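Local coordinates for protein mycosin-1 (Mycobacterium smegmatis, PDB 4KB5) that acts as a subtilisin-like serine protease that cleaves EspB and may regulate ESX-1 secretion and virulence, at residues A[43-48]-A[284-289]; A[107-112]-A[124-129]; A[157-162]-A[191-196]. One frame throughout, in Å; residues are numbered along the deposited sequence.

Contact 1: residues A[43-48]-A[284-289]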
loop_
_atom_site.group_PDB
_atom_site.type_symbol
_atom_site.label_atom_id
_atom_site.label_comp_id
_atom_site.label_asym_id
_atom_site.label_seq_id
_atom_site.Cartn_x
_atom_site.Cartn_y
_atom_site.Cartn_z
ATOM N N ARG A 43 8.562 14.241 18.245
ATOM C CA ARG A 43 7.770 13.152 17.636
ATOM C C ARG A 43 7.119 13.678 16.358
ATOM O O ARG A 43 6.621 14.795 16.351
ATOM C CB ARG A 43 6.673 12.676 18.595
ATOM C CG ARG A 43 7.162 11.888 19.797
ATOM C CD ARG A 43 6.994 10.397 19.576
ATOM N NE ARG A 43 7.457 9.604 20.715
ATOM C CZ ARG A 43 8.514 8.791 20.695
ATOM N NH1 ARG A 43 9.246 8.643 19.591
ATOM N NH2 ARG A 43 8.837 8.115 21.790
ATOM N N PRO A 44 7.165 12.900 15.255
ATOM C CA PRO A 44 6.446 13.318 14.040
ATOM C C PRO A 44 4.948 13.383 14.337
ATOM O O PRO A 44 4.470 12.645 15.199
ATOM C CB PRO A 44 6.730 12.183 13.040
ATOM C CG PRO A 44 7.920 11.466 13.590
ATOM C CD PRO A 44 7.837 11.601 15.078
ATOM N N TRP A 45 4.223 14.253 13.645
ATOM C CA TRP A 45 2.795 14.442 13.944
ATOM C C TRP A 45 1.988 13.169 13.851
ATOM O O TRP A 45 1.090 12.943 14.669
ATOM C CB TRP A 45 2.186 15.575 13.109
ATOM C CG TRP A 45 1.816 15.244 11.676
ATOM C CD1 TRP A 45 2.552 15.510 10.519
ATOM C CD2 TRP A 45 0.575 14.615 11.197
ATOM N NE1 TRP A 45 1.884 15.080 9.399
ATOM C CE2 TRP A 45 0.691 14.534 9.734
ATOM C CE3 TRP A 45 -0.580 14.119 11.814
ATOM C CZ2 TRP A 45 -0.318 13.989 8.943
ATOM C CZ3 TRP A 45 -1.580 13.564 11.006
ATOM C CH2 TRP A 45 -1.458 13.511 9.604
ATOM N N ALA A 46 2.314 12.307 12.881
ATOM C CA ALA A 46 1.550 11.065 12.697
ATOM C C ALA A 46 1.683 10.141 13.907
ATOM O O ALA A 46 0.738 9.429 14.256
ATOM C CB ALA A 46 1.967 10.350 11.410
ATOM N N ASN A 47 2.854 10.159 14.547
ATOM C CA ASN A 47 3.084 9.370 15.754
ATOM C C ASN A 47 2.185 9.803 16.917
ATOM O O ASN A 47 1.697 8.959 17.674
ATOM C CB ASN A 47 4.544 9.446 16.195
ATOM C CG ASN A 47 5.483 8.643 15.295
ATOM O OD1 ASN A 47 6.154 7.715 15.758
ATOM N ND2 ASN A 47 5.532 8.997 14.010
ATOM N N ASP A 48 1.996 11.117 17.073
ATOM C CA ASP A 48 1.106 11.644 18.115
ATOM C C ASP A 48 -0.352 11.363 17.735
ATOM O O ASP A 48 -1.116 10.868 18.538
ATOM C CB ASP A 48 1.292 13.152 18.295
ATOM C CG ASP A 48 2.592 13.516 19.008
ATOM O OD1 ASP A 48 3.108 12.712 19.818
ATOM O OD2 ASP A 48 3.079 14.640 18.763
ATOM N N GLU A 284 0.401 13.054 4.725
ATOM C CA GLU A 284 0.914 14.400 4.387
ATOM C C GLU A 284 2.003 14.870 5.337
ATOM O O GLU A 284 1.942 14.589 6.537
ATOM C CB GLU A 284 -0.208 15.436 4.399
ATOM C CG GLU A 284 -1.187 15.324 3.244
ATOM C CD GLU A 284 -2.236 16.422 3.271
ATOM O OE1 GLU A 284 -1.925 17.534 3.763
ATOM O OE2 GLU A 284 -3.377 16.176 2.812
ATOM N N ASN A 285 2.999 15.581 4.798
ATOM C CA ASN A 285 4.073 16.179 5.621
ATOM C C ASN A 285 4.652 15.182 6.609
ATOM O O ASN A 285 4.802 15.488 7.798
ATOM C CB ASN A 285 3.534 17.391 6.397
ATOM C CG ASN A 285 2.957 18.451 5.488
ATOM O OD1 ASN A 285 3.612 18.897 4.550
ATOM N ND2 ASN A 285 1.723 18.855 5.756
ATOM N N LEU A 286 4.962 13.981 6.132
ATOM C CA LEU A 286 5.423 12.925 7.032
ATOM C C LEU A 286 6.911 13.005 7.285
ATOM O O LEU A 286 7.643 13.665 6.546
ATOM C CB LEU A 286 5.080 11.538 6.471
ATOM C CG LEU A 286 3.605 11.324 6.111
ATOM C CD1 LEU A 286 3.460 9.952 5.478
ATOM C CD2 LEU A 286 2.738 11.465 7.351
ATOM N N THR A 287 7.335 12.320 8.343
ATOM C CA THR A 287 8.739 12.063 8.610
ATOM C C THR A 287 9.002 10.572 8.442
ATOM O O THR A 287 8.207 9.739 8.885
ATOM C CB THR A 287 9.113 12.495 10.041
ATOM O OG1 THR A 287 8.837 13.889 10.180
ATOM C CG2 THR A 287 10.613 12.257 10.339
ATOM N N SER A 288 10.139 10.255 7.830
ATOM C CA SER A 288 10.590 8.879 7.674
ATOM C C SER A 288 12.116 8.855 7.648
ATOM O O SER A 288 12.766 9.892 7.778
ATOM C CB SER A 288 10.182 8.332 6.306
ATOM O OG SER A 288 10.084 6.918 6.330
ATOM N N LEU A 289 12.679 7.664 7.477
ATOM C CA LEU A 289 14.128 7.449 7.566
ATOM C C LEU A 289 14.712 7.275 6.183
ATOM O O LEU A 289 14.056 6.716 5.294
ATOM C CB LEU A 289 14.470 6.219 8.422
ATOM C CG LEU A 289 14.037 6.207 9.888
ATOM C CD1 LEU A 289 14.533 4.942 10.581
ATOM C CD2 LEU A 289 14.481 7.457 10.654
#
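Trp45 meets Glu284 and Asn285 with the edge of its indole, at the start of a short helix. Its CB turns neither straight at the other segment nor away from it. The first torsion sets CG between the backbone N and the carbonyl carbon (chi1 80°), and this brings the ring over to residues 284-286. CD1 lies beside the carbonyl oxygen of Asn285. Trp45 NE1 gives a hydrogen bond to Glu284 O at 2.9 Å. That oxygen lies in the plane of the ring, but the bond is bent, with 144° at the hydrogen. A second, weak bond runs from Trp45 NE1 to Asn285 O at 3.4 Å. Further round the ring, CE2 and CZ2 also border Glu284 O. Trp45 CZ2 is 4.3 Å from Leu286 CD2, which approaches obliquely. Leu286 CD2 is also 4.3 Å from Ala46 CB.

Pro44, just before Trp45, is at the N-cap position. Pro44 CB rests 3.8 Å from Thr287 CB, and the two side chains cross at about a right angle.

Helix 45-49 thus lies on the segment between strands 279-282 and 288-289. Trp45 and Ala46 also touch Pro282 of strand 279-282. Ala46 packs on Tyr317 and Leu286 on Phe313, both of helix 311-328. Ser288, in edge strand 288-289 of the small antiparallel sheet, touches Ala107 and Ile108 of helix 102-110.

Contact 2: residues A[107-112]-A[124-129]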
loop_
_atom_site.group_PDB
_atom_site.type_symbol
_atom_site.label_atom_id
_atom_site.label_comp_id
_atom_site.label_asym_id
_atom_site.label_seq_id
_atom_site.Cartn_x
_atom_site.Cartn_y
_atom_site.Cartn_z
ATOM N N ALA A 107 10.444 2.214 6.518
ATOM C CA ALA A 107 10.772 2.830 7.810
ATOM C C ALA A 107 9.493 3.205 8.560
ATOM O O ALA A 107 9.425 3.035 9.772
ATOM C CB ALA A 107 11.663 4.057 7.622
ATOM N N ILE A 108 8.480 3.692 7.849
ATOM C CA ILE A 108 7.161 3.917 8.487
ATOM C C ILE A 108 6.622 2.620 9.105
ATOM O O ILE A 108 6.110 2.615 10.241
ATOM C CB ILE A 108 6.178 4.598 7.525
ATOM C CG1 ILE A 108 6.568 6.078 7.422
ATOM C CG2 ILE A 108 4.729 4.483 8.024
ATOM C CD1 ILE A 108 6.108 6.775 6.163
ATOM N N ILE A 109 6.804 1.506 8.385
ATOM C CA ILE A 109 6.275 0.235 8.838
ATOM C C ILE A 109 7.061 -0.249 10.045
ATOM O O ILE A 109 6.474 -0.608 11.066
ATOM C CB ILE A 109 6.269 -0.839 7.712
ATOM C CG1 ILE A 109 5.263 -0.478 6.614
ATOM C CG2 ILE A 109 5.980 -2.233 8.268
ATOM C CD1 ILE A 109 5.479 -1.236 5.312
ATOM N N GLY A 110 8.388 -0.248 9.930
ATOM C CA GLY A 110 9.208 -0.958 10.893
ATOM C C GLY A 110 10.495 -0.287 11.333
ATOM O O GLY A 110 11.312 -0.930 11.966
ATOM N N GLY A 111 10.682 0.989 10.988
ATOM C CA GLY A 111 11.881 1.729 11.402
ATOM C C GLY A 111 12.138 1.641 12.898
ATOM O O GLY A 111 11.223 1.847 13.706
ATOM N N ARG A 112 13.382 1.336 13.270
ATOM C CA ARG A 112 13.754 1.216 14.683
ATOM C C ARG A 112 13.856 2.609 15.321
ATOM O O ARG A 112 14.025 3.595 14.600
ATOM C CB ARG A 112 15.062 0.427 14.843
ATOM C CG ARG A 112 14.885 -1.085 14.857
ATOM C CD ARG A 112 14.319 -1.666 13.545
ATOM N NE ARG A 112 14.332 -3.129 13.612
ATOM C CZ ARG A 112 13.483 -3.958 13.007
ATOM N NH1 ARG A 112 12.488 -3.515 12.242
ATOM N NH2 ARG A 112 13.646 -5.261 13.168
ATOM N N PRO A 124 8.358 -1.575 15.230
ATOM C CA PRO A 124 9.827 -1.572 15.147
ATOM C C PRO A 124 10.513 -2.914 15.346
ATOM O O PRO A 124 11.723 -2.973 15.206
ATOM C CB PRO A 124 10.250 -0.596 16.266
ATOM C CG PRO A 124 9.119 -0.626 17.243
ATOM C CD PRO A 124 7.874 -0.824 16.411
ATOM N N ASP A 125 9.770 -3.965 15.690
ATOM C CA ASP A 125 10.351 -5.303 15.806
ATOM C C ASP A 125 10.078 -6.251 14.614
ATOM O O ASP A 125 10.502 -7.408 14.650
ATOM C CB ASP A 125 9.901 -5.992 17.101
ATOM C CG ASP A 125 10.577 -5.431 18.349
ATOM O OD1 ASP A 125 11.752 -5.010 18.292
ATOM O OD2 ASP A 125 9.922 -5.437 19.412
ATOM N N VAL A 126 9.381 -5.789 13.575
ATOM C CA VAL A 126 9.058 -6.678 12.440
ATOM C C VAL A 126 10.300 -7.050 11.617
ATOM O O VAL A 126 11.271 -6.303 11.592
ATOM C CB VAL A 126 8.009 -6.100 11.454
ATOM C CG1 VAL A 126 6.634 -5.984 12.103
ATOM C CG2 VAL A 126 8.458 -4.765 10.850
ATOM N N ARG A 127 10.246 -8.201 10.946
ATOM C CA ARG A 127 11.184 -8.504 9.864
ATOM C C ARG A 127 10.636 -7.854 8.593
ATOM O O ARG A 127 9.450 -7.984 8.294
ATOM C CB ARG A 127 11.331 -10.013 9.690
ATOM C CG ARG A 127 12.344 -10.439 8.640
ATOM C CD ARG A 127 12.490 -11.956 8.619
ATOM N NE ARG A 127 13.752 -12.383 8.016
ATOM C CZ ARG A 127 14.433 -13.476 8.370
ATOM N NH1 ARG A 127 13.983 -14.271 9.336
ATOM N NH2 ARG A 127 15.579 -13.772 7.763
ATOM N N LEU A 128 11.485 -7.115 7.882
ATOM C CA LEU A 128 11.094 -6.457 6.637
ATOM C C LEU A 128 11.697 -7.175 5.423
ATOM O O LEU A 128 12.895 -7.493 5.417
ATOM C CB LEU A 128 11.522 -4.981 6.642
ATOM C CG LEU A 128 10.894 -4.045 7.680
ATOM C CD1 LEU A 128 11.771 -2.824 7.945
ATOM C CD2 LEU A 128 9.485 -3.628 7.260
ATOM N N LEU A 129 10.865 -7.435 4.413
ATOM C CA LEU A 129 11.323 -8.000 3.141
ATOM C C LEU A 129 11.056 -7.000 2.041
ATOM O O LEU A 129 9.933 -6.534 1.906
ATOM C CB LEU A 129 10.559 -9.273 2.794
ATOM C CG LEU A 129 10.719 -10.584 3.556
ATOM C CD1 LEU A 129 9.892 -11.631 2.815
ATOM C CD2 LEU A 129 12.171 -11.034 3.676
#
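Gly110 and Pro124 bring the two backbones to 4.3 Å between their CA atoms, where residues 110-112 pass the approach to strand 127-132. Pro124 CA points its hydrogen at Gly110 O, a nearly straight CA-H...O contact of 3.6 Å. The CA of Gly110 packs directly against Val126 CG2, 3.9 Å away. Ile109 CG2 packs on Leu128 CD2 at 3.9 Å and, more loosely, on Val126 CG2. Ile109 also touches Val66 and Val68 of strand 65-70, which ends in Asp70 of the inferred charge relay system. Helix 102-110 itself follows directly on His101 of that system.

Arg112 carries the polar half. Its chain bends at the second torsion (chi2 63°) and folds back over Pro124. The guanidinium then meets Val126 end-on, with both terminal nitrogens on one oxygen: Arg112 NH1 to Val126 O is 3.1 Å and Arg112 NH2 to Val126 O is 3.0 Å. The oxygen lies in the guanidinium plane. Arg112 NH1 also bonds Gly110 O at 2.9 Å, again close to that plane. Pro124 O sits over one face, 3.0 Å from Arg112 CZ, where the angles do not suit a hydrogen bond.

One arginine therefore ties together two carbonyls from different segments, and a third faces its plane. These partial negative charges probably favour the cation. The three bonds also fix the guanidinium's rotation and clamp the residues before strand 127-132 to Gly110.

Contact 3: residues A[157-162]-A[191-196]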
loop_
_atom_site.group_PDB
_atom_site.type_symbol
_atom_site.label_atom_id
_atom_site.label_comp_id
_atom_site.label_asym_id
_atom_site.label_seq_id
_atom_site.Cartn_x
_atom_site.Cartn_y
_atom_site.Cartn_z
ATOM N N GLY A 157 1.889 -4.237 -18.028
ATOM C CA GLY A 157 3.151 -4.883 -17.655
ATOM C C GLY A 157 3.353 -4.800 -16.145
ATOM O O GLY A 157 3.712 -5.781 -15.492
ATOM N N SER A 158 3.071 -3.625 -15.590
ATOM C CA SER A 158 3.184 -3.419 -14.158
ATOM C C SER A 158 2.224 -4.334 -13.377
ATOM O O SER A 158 2.628 -4.976 -12.401
ATOM C CB SER A 158 2.960 -1.957 -13.819
ATOM O OG SER A 158 3.144 -1.772 -12.434
ATOM N N ILE A 159 0.971 -4.423 -13.837
ATOM C CA ILE A 159 -0.014 -5.364 -13.264
ATOM C C ILE A 159 0.464 -6.818 -13.264
ATOM O O ILE A 159 0.360 -7.516 -12.248
ATOM C CB ILE A 159 -1.407 -5.228 -13.954
ATOM C CG1 ILE A 159 -2.149 -4.022 -13.358
ATOM C CG2 ILE A 159 -2.246 -6.493 -13.766
ATOM C CD1 ILE A 159 -3.252 -3.445 -14.228
ATOM N N ARG A 160 0.994 -7.278 -14.398
ATOM C CA ARG A 160 1.481 -8.659 -14.479
ATOM C C ARG A 160 2.692 -8.916 -13.591
ATOM O O ARG A 160 2.810 -9.991 -13.000
ATOM C CB ARG A 160 1.785 -9.064 -15.928
ATOM C CG ARG A 160 0.541 -9.247 -16.806
ATOM C CD ARG A 160 0.889 -9.795 -18.191
ATOM N NE ARG A 160 1.825 -8.927 -18.906
ATOM C CZ ARG A 160 1.470 -7.927 -19.706
ATOM N NH1 ARG A 160 0.190 -7.646 -19.918
ATOM N NH2 ARG A 160 2.399 -7.199 -20.301
ATOM N N SER A 161 3.605 -7.948 -13.490
ATOM C CA SER A 161 4.754 -8.156 -12.595
ATOM C C SER A 161 4.321 -8.084 -11.128
ATOM O O SER A 161 4.805 -8.850 -10.300
ATOM C CB SER A 161 5.907 -7.197 -12.900
ATOM O OG SER A 161 5.532 -5.863 -12.630
ATOM N N LEU A 162 3.367 -7.206 -10.814
ATOM C CA LEU A 162 2.827 -7.151 -9.442
ATOM C C LEU A 162 2.278 -8.503 -8.992
ATOM O O LEU A 162 2.591 -8.990 -7.891
ATOM C CB LEU A 162 1.754 -6.075 -9.325
ATOM C CG LEU A 162 1.115 -5.972 -7.925
ATOM C CD1 LEU A 162 2.149 -5.554 -6.871
ATOM C CD2 LEU A 162 -0.055 -4.998 -7.959
ATOM N N ILE A 191 -7.877 -4.173 -19.330
ATOM C CA ILE A 191 -6.627 -4.913 -19.211
ATOM C C ILE A 191 -6.931 -6.284 -18.611
ATOM O O ILE A 191 -7.748 -6.400 -17.704
ATOM C CB ILE A 191 -5.606 -4.150 -18.324
ATOM C CG1 ILE A 191 -5.051 -2.940 -19.078
ATOM C CG2 ILE A 191 -4.475 -5.063 -17.858
ATOM C CD1 ILE A 191 -4.321 -1.948 -18.197
ATOM N N ASP A 192 -6.286 -7.325 -19.120
ATOM C CA ASP A 192 -6.428 -8.642 -18.520
ATOM C C ASP A 192 -5.657 -8.712 -17.184
ATOM O O ASP A 192 -4.426 -8.851 -17.168
ATOM C CB ASP A 192 -5.967 -9.725 -19.499
ATOM C CG ASP A 192 -6.157 -11.125 -18.962
ATOM O OD1 ASP A 192 -6.560 -11.290 -17.780
ATOM O OD2 ASP A 192 -5.890 -12.075 -19.732
ATOM N N GLU A 193 -6.407 -8.624 -16.085
ATOM C CA GLU A 193 -5.878 -8.594 -14.722
ATOM C C GLU A 193 -6.041 -9.909 -14.017
ATOM O O GLU A 193 -5.882 -9.964 -12.793
ATOM C CB GLU A 193 -6.679 -7.605 -13.878
ATOM C CG GLU A 193 -6.266 -6.168 -13.967
ATOM C CD GLU A 193 -6.780 -5.364 -12.784
ATOM O OE1 GLU A 193 -7.040 -4.154 -12.976
ATOM O OE2 GLU A 193 -6.930 -5.945 -11.678
ATOM N N THR A 194 -6.413 -10.958 -14.751
ATOM C CA THR A 194 -6.800 -12.209 -14.112
ATOM C C THR A 194 -5.679 -12.822 -13.275
ATOM O O THR A 194 -5.955 -13.511 -12.289
ATOM C CB THR A 194 -7.364 -13.259 -15.110
ATOM O OG1 THR A 194 -6.443 -13.446 -16.185
ATOM C CG2 THR A 194 -8.702 -12.815 -15.691
ATOM N N SER A 195 -4.422 -12.591 -13.661
ATOM C CA SER A 195 -3.316 -13.162 -12.889
ATOM C C SER A 195 -3.165 -12.435 -11.550
ATOM O O SER A 195 -2.832 -13.063 -10.546
ATOM C CB SER A 195 -1.988 -13.165 -13.670
ATOM O OG SER A 195 -1.552 -11.840 -13.917
ATOM N N LEU A 196 -3.446 -11.136 -11.534
ATOM C CA LEU A 196 -3.371 -10.346 -10.285
ATOM C C LEU A 196 -4.449 -10.764 -9.290
ATOM O O LEU A 196 -4.151 -11.027 -8.120
ATOM C CB LEU A 196 -3.444 -8.843 -10.565
ATOM C CG LEU A 196 -3.331 -7.895 -9.355
ATOM C CD1 LEU A 196 -2.099 -8.182 -8.492
ATOM C CD2 LEU A 196 -3.328 -6.449 -9.825
HETATM O O HOH W 1 1.107 -12.102 -13.948
HETATM O O HOH W 2 -2.438 -8.350 -19.108
#
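The N-terminal turn of helix 194-206 packs against helix 154-171, and the two meet mainly through aliphatic side chains. Ile159 is the middle of the contact. Ile159 CG2 meets Glu193 CG at 4.0 Å and Leu196 CD2 at 4.1 Å. Ile159 CD1 lies 4.2 Å from Ile191 CG2. The side chains of Ile159 and Leu196 cross at about a right angle. One turn on, Leu162 CD2 packs on Leu196 CD1 at 3.8 Å.

Along the polar margin, water joins the segments. One water O lies 2.7 Å from Ser195 OG, hydrogen-bonded to it, and the water donates to Arg160 O. Another donates to Asp192 O and accepts from Arg160 NH1, lying in the guanidinium plane. Arg160 also forms a salt bridge with Asp20.

Glu193 is the N-cap residue. It touches Ile159 with its aliphatic CG, while its carboxylate is hydrogen-bonded to Tyr185, Ser247, Trp250 and Tyr251. Its backbone N is hydrogen-bonded to a glycerol, probably from the crystallisation liquor. Just before it, Asp192 OD1 accepts from Thr194 N at 3.1 Å, nearly straight (164°) and nearly along its C-O axis. Asp192 OD1 also accepts from Thr194 OG1 at 2.7 Å, through its syn lone pair.

The Asp192 bond to Thr194 N is an Asx turn, here leading into a helix. Helix 154-171 lies in sequence between parallel strands 127-132 and 176-179, and helix 194-206 between 176-179 and 210-214, as in the beta-alpha-beta crossovers of the subtilisin-like fold.

Overall arrangement
Contacts 1 and 2 are neighbours, with centres about 15 Å apart. They touch where Ser288 and Leu289 pack on Ala107, and where Ser288 and Leu286 meet Ile108. Both also lean on helix 311-328. Contact 3 is on the opposite side of the chain's centre, with its centre about 33 Å from that of contact 1 and about 28 Å from that of contact 2. Contacts 2 and 3 are buried, while contact 1 is partly buried. The chemistry differs: an indole N-H on carbonyls in contact 1, a guanidinium on carbonyls in contact 2, and an apolar helix pair with bridging waters in contact 3. Contact 2 joins a helix to a strand of the main sheet.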